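Local coordinates for N-acetylglucosamine-6-phosphate deacetylase (Mycobacterium smegmatis, PDB 6FV4), which probably removes the acetyl group from N-acetylglucosamine-6-phosphate as a metal-dependent deacetylase of the amidohydrolase superfamily, at residues B[19-24]-B[62-67]; B[173-178]-B[358-363]; B[180-185]-B[205-210]. The protein carries 1 engineered substitution. All coordinates share one frame; numbering follows the deposited sequence.

Contact 1: residues B[19-24]-B[62-67]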
loop_
_atom_site.group_PDB
_atom_site.type_symbol
_atom_site.label_atom_id
_atom_site.label_comp_id
_atom_site.label_asym_id
_atom_site.label_seq_id
_atom_site.Cartn_x
_atom_site.Cartn_y
_atom_site.Cartn_z
ATOM N N LEU B 19 10.461 24.155 -31.435
ATOM C CA LEU B 19 10.682 22.717 -31.455
ATOM C C LEU B 19 9.355 21.989 -31.608
ATOM O O LEU B 19 8.365 22.368 -30.978
ATOM C CB LEU B 19 11.345 22.250 -30.162
ATOM C CG LEU B 19 12.802 22.584 -29.930
ATOM C CD1 LEU B 19 13.199 22.066 -28.560
ATOM C CD2 LEU B 19 13.613 21.923 -31.022
ATOM N N THR B 20 9.336 20.937 -32.418
ATOM C CA THR B 20 8.171 20.063 -32.523
ATOM C C THR B 20 8.563 18.623 -32.232
ATOM O O THR B 20 9.688 18.199 -32.505
ATOM C CB THR B 20 7.515 20.080 -33.914
ATOM O OG1 THR B 20 8.480 19.712 -34.907
ATOM C CG2 THR B 20 6.908 21.437 -34.242
ATOM N N ALA B 21 7.606 17.864 -31.709
ATOM C CA ALA B 21 7.797 16.440 -31.494
ATOM C C ALA B 21 6.448 15.754 -31.608
ATOM O O ALA B 21 5.402 16.376 -31.429
ATOM C CB ALA B 21 8.429 16.158 -30.130
ATOM N N ASP B 22 6.479 14.452 -31.896
ATOM C CA ASP B 22 5.239 13.689 -31.976
ATOM C C ASP B 22 4.468 13.718 -30.660
ATOM O O ASP B 22 3.232 13.710 -30.668
ATOM C CB ASP B 22 5.543 12.247 -32.372
ATOM C CG ASP B 22 5.366 11.997 -33.857
ATOM O OD1 ASP B 22 5.293 12.979 -34.631
ATOM O OD2 ASP B 22 5.303 10.811 -34.251
ATOM N N THR B 23 5.176 13.742 -29.524
ATOM C CA THR B 23 4.549 13.761 -28.203
ATOM C C THR B 23 5.319 14.694 -27.281
ATOM O O THR B 23 6.534 14.543 -27.144
ATOM C CB THR B 23 4.520 12.373 -27.559
ATOM O OG1 THR B 23 3.843 11.438 -28.415
ATOM C CG2 THR B 23 3.814 12.448 -26.222
ATOM N N VAL B 24 4.620 15.634 -26.642
ATOM C CA VAL B 24 5.226 16.515 -25.646
ATOM C C VAL B 24 4.459 16.366 -24.339
ATOM O O VAL B 24 3.260 16.671 -24.274
ATOM C CB VAL B 24 5.248 17.982 -26.098
ATOM C CG1 VAL B 24 5.810 18.854 -24.992
ATOM C CG2 VAL B 24 6.077 18.137 -27.369
ATOM N N ALA B 62 9.746 11.406 -31.627
ATOM C CA ALA B 62 10.339 11.404 -30.302
ATOM C C ALA B 62 9.315 11.872 -29.281
ATOM O O ALA B 62 8.357 12.575 -29.616
ATOM C CB ALA B 62 11.577 12.304 -30.262
ATOM N N THR B 63 9.507 11.448 -28.034
ATOM C CA THR B 63 8.736 11.959 -26.906
ATOM C C THR B 63 9.597 12.969 -26.143
ATOM O O THR B 63 10.725 12.651 -25.758
ATOM C CB THR B 63 8.288 10.814 -25.988
ATOM O OG1 THR B 63 7.419 9.926 -26.704
ATOM C CG2 THR B 63 7.526 11.348 -24.785
ATOM N N VAL B 64 9.090 14.193 -25.965
ATOM C CA VAL B 64 9.759 15.209 -25.153
ATOM C C VAL B 64 9.136 15.207 -23.764
ATOM O O VAL B 64 7.910 15.156 -23.622
ATOM C CB VAL B 64 9.666 16.605 -25.791
ATOM C CG1 VAL B 64 10.253 17.661 -24.851
ATOM C CG2 VAL B 64 10.377 16.632 -27.140
ATOM N N VAL B 65 9.980 15.242 -22.739
ATOM C CA VAL B 65 9.533 15.317 -21.351
ATOM C C VAL B 65 10.299 16.448 -20.677
ATOM O O VAL B 65 11.348 16.882 -21.171
ATOM C CB VAL B 65 9.749 13.976 -20.611
ATOM C CG1 VAL B 65 8.870 12.861 -21.253
ATOM C CG2 VAL B 65 11.238 13.610 -20.599
ATOM N N PRO B 66 9.812 16.940 -19.543
ATOM C CA PRO B 66 10.615 17.897 -18.768
ATOM C C PRO B 66 11.901 17.231 -18.294
ATOM O O PRO B 66 12.004 16.003 -18.215
ATOM C CB PRO B 66 9.712 18.270 -17.585
ATOM C CG PRO B 66 8.329 17.700 -17.912
ATOM C CD PRO B 66 8.556 16.572 -18.861
ATOM N N GLY B 67 12.901 18.058 -18.000
ATOM C CA GLY B 67 14.154 17.512 -17.502
ATOM C C GLY B 67 13.931 16.720 -16.226
ATOM O O GLY B 67 13.059 17.047 -15.414
HETATM O O HOH W 1 6.054 10.094 -29.654
#
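Thr-23 and Val-24 run parallel to Thr-63 and Val-64 as a short pair of beta bridges, with CA atoms 4.7 Å apart in both pairs. The straighter of the two backbone bonds is Val-64 N to Thr-23 O, 2.8 Å long with an N-H...O angle of 170°. The same carbonyl receives a CA-H...O contact from Thr-63. Thr-23 N reaches Ala-62 O by a weak bond of 3.4 Å, next to Asp-22, where segment 19-24 leaves strand geometry between its two strands.

The side chains divide between two faces. On one, Thr-23 and Thr-63 lie side by side and point the same way. The parallel bridge puts both there, and their shared rotamer, CG2 anti to the backbone N, brings Thr-23 CG2 within 4.1 Å of Thr-63 CG2. Thr-23 OG1 is hydrogen-bonded to Arg-32 NE and, at 2.9 Å, to a water that also donates weakly to Ala-62 O. Val-24 and Val-64 share the other face, Val-24 CG2 approaching Val-64 CB at 4.2 Å, and Ala-21 CB adds a methyl contact of 3.6 Å to Val-64 CG2. Leu-373 of strand 373-376 packs on Val-64, and Leu-36 of strand 34-39 on Val-24.

The contact joins the start of strand 63-76 to the N-terminal strands, away from the annotated sites. One straight backbone bond and a few methyl contacts hold the strands together, while Arg-32 and the water, by engaging the Thr-23 hydroxyl, let a polar atom sit on a buried residue.

Contact 2: residues B[173-178]-B[358-363]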
loop_
_atom_site.group_PDB
_atom_site.type_symbol
_atom_site.label_atom_id
_atom_site.label_comp_id
_atom_site.label_asym_id
_atom_site.label_seq_id
_atom_site.Cartn_x
_atom_site.Cartn_y
_atom_site.Cartn_z
ATOM N N THR B 173 22.192 26.638 0.917
ATOM C CA THR B 173 22.233 25.629 -0.138
ATOM C C THR B 173 21.919 24.216 0.348
ATOM O O THR B 173 21.800 23.317 -0.485
ATOM C CB THR B 173 23.608 25.611 -0.823
ATOM O OG1 THR B 173 24.608 25.197 0.122
ATOM C CG2 THR B 173 23.948 26.998 -1.343
ATOM N N VAL B 174 21.813 23.987 1.656
ATOM C CA VAL B 174 21.419 22.673 2.156
ATOM C C VAL B 174 19.899 22.601 2.063
ATOM O O VAL B 174 19.189 23.366 2.721
ATOM C CB VAL B 174 21.908 22.418 3.588
ATOM C CG1 VAL B 174 21.285 21.108 4.108
ATOM C CG2 VAL B 174 23.431 22.305 3.623
ATOM N N ARG B 175 19.404 21.708 1.213
ATOM C CA ARG B 175 17.983 21.649 0.895
ATOM C C ARG B 175 17.254 20.518 1.599
ATOM O O ARG B 175 16.048 20.632 1.843
ATOM C CB ARG B 175 17.793 21.511 -0.620
ATOM C CG ARG B 175 18.362 22.645 -1.442
ATOM C CD ARG B 175 17.763 23.975 -1.031
ATOM N NE ARG B 175 16.375 24.081 -1.469
ATOM C CZ ARG B 175 15.986 24.758 -2.547
ATOM N NH1 ARG B 175 16.883 25.397 -3.296
ATOM N NH2 ARG B 175 14.700 24.797 -2.879
ATOM N N MET B 176 17.956 19.445 1.959
ATOM C CA MET B 176 17.306 18.291 2.558
ATOM C C MET B 176 18.261 17.629 3.542
ATOM O O MET B 176 19.469 17.537 3.283
ATOM C CB MET B 176 16.860 17.288 1.483
ATOM C CG MET B 176 16.162 16.070 2.052
ATOM S SD MET B 176 15.192 15.218 0.778
ATOM C CE MET B 176 16.477 14.633 -0.325
ATOM N N VAL B 177 17.715 17.182 4.674
ATOM C CA VAL B 177 18.472 16.492 5.719
ATOM C C VAL B 177 17.686 15.260 6.163
ATOM O O VAL B 177 16.541 15.381 6.614
ATOM C CB VAL B 177 18.750 17.410 6.920
ATOM C CG1 VAL B 177 19.462 16.635 8.053
ATOM C CG2 VAL B 177 19.601 18.602 6.484
ATOM N N THR B 178 18.302 14.083 6.049
ATOM C CA THR B 178 17.693 12.831 6.511
ATOM C C THR B 178 17.894 12.666 8.017
ATOM O O THR B 178 19.019 12.791 8.523
ATOM C CB THR B 178 18.295 11.638 5.775
ATOM O OG1 THR B 178 17.961 11.721 4.386
ATOM C CG2 THR B 178 17.740 10.321 6.336
ATOM N N LEU B 358 11.144 19.314 -2.806
ATOM C CA LEU B 358 12.348 20.009 -2.364
ATOM C C LEU B 358 12.257 21.520 -2.496
ATOM O O LEU B 358 13.231 22.213 -2.184
ATOM C CB LEU B 358 13.565 19.496 -3.131
ATOM C CG LEU B 358 14.208 18.392 -2.288
ATOM C CD1 LEU B 358 13.404 17.089 -2.396
ATOM C CD2 LEU B 358 15.649 18.172 -2.647
ATOM N N GLY B 359 11.116 22.050 -2.926
ATOM C CA GLY B 359 11.009 23.493 -3.094
ATOM C C GLY B 359 11.851 24.025 -4.223
ATOM O O GLY B 359 12.280 25.192 -4.186
ATOM N N LEU B 360 12.119 23.197 -5.224
ATOM C CA LEU B 360 12.910 23.615 -6.365
ATOM C C LEU B 360 12.001 24.242 -7.407
ATOM O O LEU B 360 10.776 24.093 -7.333
ATOM C CB LEU B 360 13.659 22.416 -6.951
ATOM C CG LEU B 360 14.760 21.810 -6.080
ATOM C CD1 LEU B 360 15.115 20.387 -6.554
ATOM C CD2 LEU B 360 15.972 22.725 -6.131
ATOM N N PRO B 361 12.565 24.997 -8.378
ATOM C CA PRO B 361 11.734 25.534 -9.468
ATOM C C PRO B 361 10.803 24.484 -10.050
ATOM O O PRO B 361 11.248 23.436 -10.541
ATOM C CB PRO B 361 12.762 26.013 -10.502
ATOM C CG PRO B 361 14.125 25.877 -9.840
ATOM C CD PRO B 361 13.911 25.588 -8.389
ATOM N N ALA B 362 9.504 24.754 -9.957
ATOM C CA ALA B 362 8.485 23.791 -10.353
ATOM C C ALA B 362 8.763 23.284 -11.755
ATOM O O ALA B 362 8.772 24.056 -12.720
ATOM C CB ALA B 362 7.097 24.432 -10.281
ATOM N N ALA B 363 9.031 21.990 -11.863
ATOM C CA ALA B 363 9.307 21.419 -13.166
ATOM C C ALA B 363 8.094 21.595 -14.082
ATOM O O ALA B 363 7.000 21.988 -13.664
ATOM C CB ALA B 363 9.684 19.942 -13.038
HETATM O O HOH W 2 14.603 22.867 0.827
#
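Arg-175 reaches across to the turn that ends helix 339-357 and brings NH2 within bonding distance of two successive backbone carbonyls. Arg-175 NH2 to Leu-358 O is 3.1 Å, a bent bond (136° at the hydrogen) whose acceptor lies out of the guanidinium plane. The second, Arg-175 NH2 to Gly-359 O at 2.8 Å, is weak because its angle is only 116°, although this oxygen lies at the edge of the group and in its plane. The arginine chain is not extended: it bends at chi2 (-58°) and again at chi3, folding the guanidinium back so that NE and the backbone O of its own residue meet the same water. That water takes a bond from Arg-175 NE at 3.1 Å and lies 2.8 Å from Arg-175 O. Over one guanidinium face lies the CD2 methyl of Leu-360, 4.0 Å from Arg-175 NH1.

Leu-358 and Gly-359 sit at the helix end, where Gly-359, with positive phi, completes a Schellman motif; Arg-175 takes up carbonyls there. Arg-175 stands on strand 174-179, one of the parallel strands of the (beta/alpha)-barrel of the amidohydrolase superfamily, so its side chain ties that strand to the end of a helix distant in sequence.

Beyond the arginine, Met-176 and Leu-358 meet at about a right angle. The Met-176 side chain leaves with CG anti to the backbone N, which carries Met-176 SD to 4.1 Å from Leu-358 CD1. Leu-358 and Leu-360 also rest on Val-105 of strand 104-109, while the Met-176 side chain comes about 5 Å from that of the zinc ligand His-72.

Contact 3: residues B[180-185]-B[205-210]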
loop_
_atom_site.group_PDB
_atom_site.type_symbol
_atom_site.label_atom_id
_atom_site.label_comp_id
_atom_site.label_asym_id
_atom_site.label_seq_id
_atom_site.Cartn_x
_atom_site.Cartn_y
_atom_site.Cartn_z
ATOM N N ALA B 180 16.892 10.199 11.383
ATOM C CA ALA B 180 16.319 9.006 11.995
ATOM C C ALA B 180 15.478 9.430 13.195
ATOM O O ALA B 180 16.021 10.016 14.140
ATOM C CB ALA B 180 17.412 8.028 12.423
ATOM N N PRO B 181 14.162 9.170 13.196
ATOM C CA PRO B 181 13.276 9.798 14.195
ATOM C C PRO B 181 13.434 9.299 15.628
ATOM O O PRO B 181 12.822 9.902 16.519
ATOM C CB PRO B 181 11.869 9.470 13.670
ATOM C CG PRO B 181 12.039 9.198 12.236
ATOM C CD PRO B 181 13.391 8.567 12.093
ATOM N N GLU B 182 14.201 8.236 15.892
ATOM C CA GLU B 182 14.258 7.669 17.234
ATOM C C GLU B 182 15.448 8.153 18.058
ATOM O O GLU B 182 15.492 7.876 19.262
ATOM C CB GLU B 182 14.264 6.132 17.175
ATOM C CG GLU B 182 15.564 5.492 16.702
ATOM C CD GLU B 182 15.660 5.401 15.188
ATOM O OE1 GLU B 182 15.130 6.304 14.500
ATOM O OE2 GLU B 182 16.277 4.439 14.684
ATOM N N ARG B 183 16.390 8.885 17.462
ATOM C CA ARG B 183 17.516 9.416 18.226
ATOM C C ARG B 183 17.064 10.539 19.155
ATOM O O ARG B 183 16.159 11.317 18.834
ATOM C CB ARG B 183 18.615 9.925 17.292
ATOM C CG ARG B 183 19.219 8.854 16.407
ATOM C CD ARG B 183 20.589 9.269 15.926
ATOM N NE ARG B 183 21.584 9.125 16.991
ATOM C CZ ARG B 183 22.474 8.144 17.038
ATOM N NH1 ARG B 183 22.503 7.234 16.078
ATOM N NH2 ARG B 183 23.332 8.070 18.045
ATOM N N ASP B 184 17.688 10.605 20.328
ATOM C CA ASP B 184 17.490 11.744 21.217
ATOM C C ASP B 184 17.685 13.043 20.448
ATOM O O ASP B 184 18.686 13.215 19.744
ATOM C CB ASP B 184 18.464 11.684 22.396
ATOM C CG ASP B 184 18.158 10.541 23.348
ATOM O OD1 ASP B 184 16.961 10.301 23.625
ATOM O OD2 ASP B 184 19.116 9.891 23.830
ATOM N N GLY B 185 16.695 13.937 20.547
ATOM C CA GLY B 185 16.733 15.228 19.890
ATOM C C GLY B 185 16.231 15.273 18.461
ATOM O O GLY B 185 16.275 16.350 17.848
ATOM N N THR B 205 16.649 4.322 9.588
ATOM C CA THR B 205 16.043 4.394 10.900
ATOM C C THR B 205 15.380 3.071 11.257
ATOM O O THR B 205 14.890 2.344 10.391
ATOM C CB THR B 205 15.023 5.537 10.948
ATOM O OG1 THR B 205 14.323 5.507 12.195
ATOM C CG2 THR B 205 14.031 5.426 9.798
ATOM N N GLU B 206 15.406 2.776 12.555
ATOM C CA GLU B 206 14.669 1.698 13.186
ATOM C C GLU B 206 13.449 2.220 13.941
ATOM O O GLU B 206 12.953 1.545 14.848
ATOM C CB GLU B 206 15.598 0.922 14.129
ATOM C CG GLU B 206 16.851 0.352 13.452
ATOM C CD GLU B 206 16.515 -0.683 12.384
ATOM O OE1 GLU B 206 15.503 -1.411 12.546
ATOM O OE2 GLU B 206 17.258 -0.774 11.378
ATOM N N ALA B 207 12.963 3.415 13.584
ATOM C CA ALA B 207 11.843 4.023 14.284
ATOM C C ALA B 207 10.576 3.195 14.120
ATOM O O ALA B 207 10.362 2.535 13.104
ATOM C CB ALA B 207 11.576 5.431 13.758
ATOM N N THR B 208 9.717 3.261 15.126
ATOM C CA THR B 208 8.424 2.621 15.016
ATOM C C THR B 208 7.476 3.503 14.200
ATOM O O THR B 208 7.787 4.651 13.844
ATOM C CB THR B 208 7.851 2.337 16.404
ATOM O OG1 THR B 208 7.532 3.575 17.050
ATOM C CG2 THR B 208 8.866 1.566 17.265
ATOM N N TYR B 209 6.310 2.937 13.897
ATOM C CA TYR B 209 5.246 3.695 13.248
ATOM C C TYR B 209 4.927 4.970 14.020
ATOM O O TYR B 209 4.815 6.051 13.433
ATOM C CB TYR B 209 3.990 2.819 13.112
ATOM C CG TYR B 209 2.743 3.612 12.742
ATOM C CD1 TYR B 209 2.454 3.913 11.419
ATOM C CD2 TYR B 209 1.869 4.068 13.719
ATOM C CE1 TYR B 209 1.319 4.651 11.080
ATOM C CE2 TYR B 209 0.731 4.804 13.388
ATOM C CZ TYR B 209 0.470 5.094 12.072
ATOM O OH TYR B 209 -0.648 5.826 11.745
ATOM N N ASP B 210 4.781 4.858 15.345
ATOM C CA ASP B 210 4.407 6.010 16.162
ATOM C C ASP B 210 5.495 7.078 16.140
ATOM O O ASP B 210 5.205 8.279 16.030
ATOM C CB ASP B 210 4.155 5.587 17.611
ATOM C CG ASP B 210 2.933 4.703 17.775
ATOM O OD1 ASP B 210 1.975 4.825 16.987
ATOM O OD2 ASP B 210 2.938 3.884 18.721
#
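Glu-182 grips the other segment with both carboxylate oxygens. Glu-182 OE1 accepts a hydrogen bond from Thr-205 OG1 at 2.6 Å, met on the syn side and somewhat out of the carboxylate plane. The other oxygen takes the backbone N-H of Glu-206, with Glu-206 N to Glu-182 OE2 at 2.8 Å and 153° at the hydrogen; this donor stands above the plane, 37° out of it. The group is brought round by a chi1 of 73°, which sets CG between the backbone N and the carbonyl carbon, and by a further bend at chi2.

Apolar atoms close in beside these bonds. The Pro-181 ring lies at about a right angle to Thr-205, with Pro-181 CD 3.2 Å from Thr-205 OG1, and it also touches the methyl of Ala-207, Pro-181 CD to Ala-207 CB being 4.0 Å. Ala-180 CB reaches Thr-205 CB at 3.8 Å.

The next shell orients the donors. Thr-205 OG1, while donating to Glu-182, accepts from Ala-207 N at 2.9 Å, forming an ST turn that holds the hydroxyl in place. A type I turn from Ala-180 to Arg-183 carries Pro-181 and Glu-182 at its centre. Glu-206 OE2 hydrogen-bonds Thr-144 OG1 and forms a salt bridge with Arg-146.

Segment 180-185 is the loop between strand 174-179 and helix 186-195, and residues 205-208 follow strand 199-202 and lead into helix 209-217, with Thr-208 as N-cap. The contact therefore joins successive strand-to-helix loops of the barrel, next in sequence to the metal ligand His-204, while Ala-215 and Gln-211 of helix 209-217 pack on Pro-181 and Glu-182.

Contact 2 lies near the core, its centre about 10 Å from the chain centre; contacts 1 and 3, at about 21 and 24 Å centre to centre, lie farther out, on opposite sides, though still mostly buried. Contacts 1 and 2 reach the same system of paired strands, and their nearest atoms are about 5 Å apart without touching. Contacts 2 and 3 share strand 174-179: the first joins it to a helix end, the second pairs the loop that follows it with another loop. The chemistry follows the setting: backbone strand pairing in contact 1, a cationic side chain on helix-end carbonyls in contact 2, and an anionic side chain on a hydroxyl and a backbone N-H in contact 3.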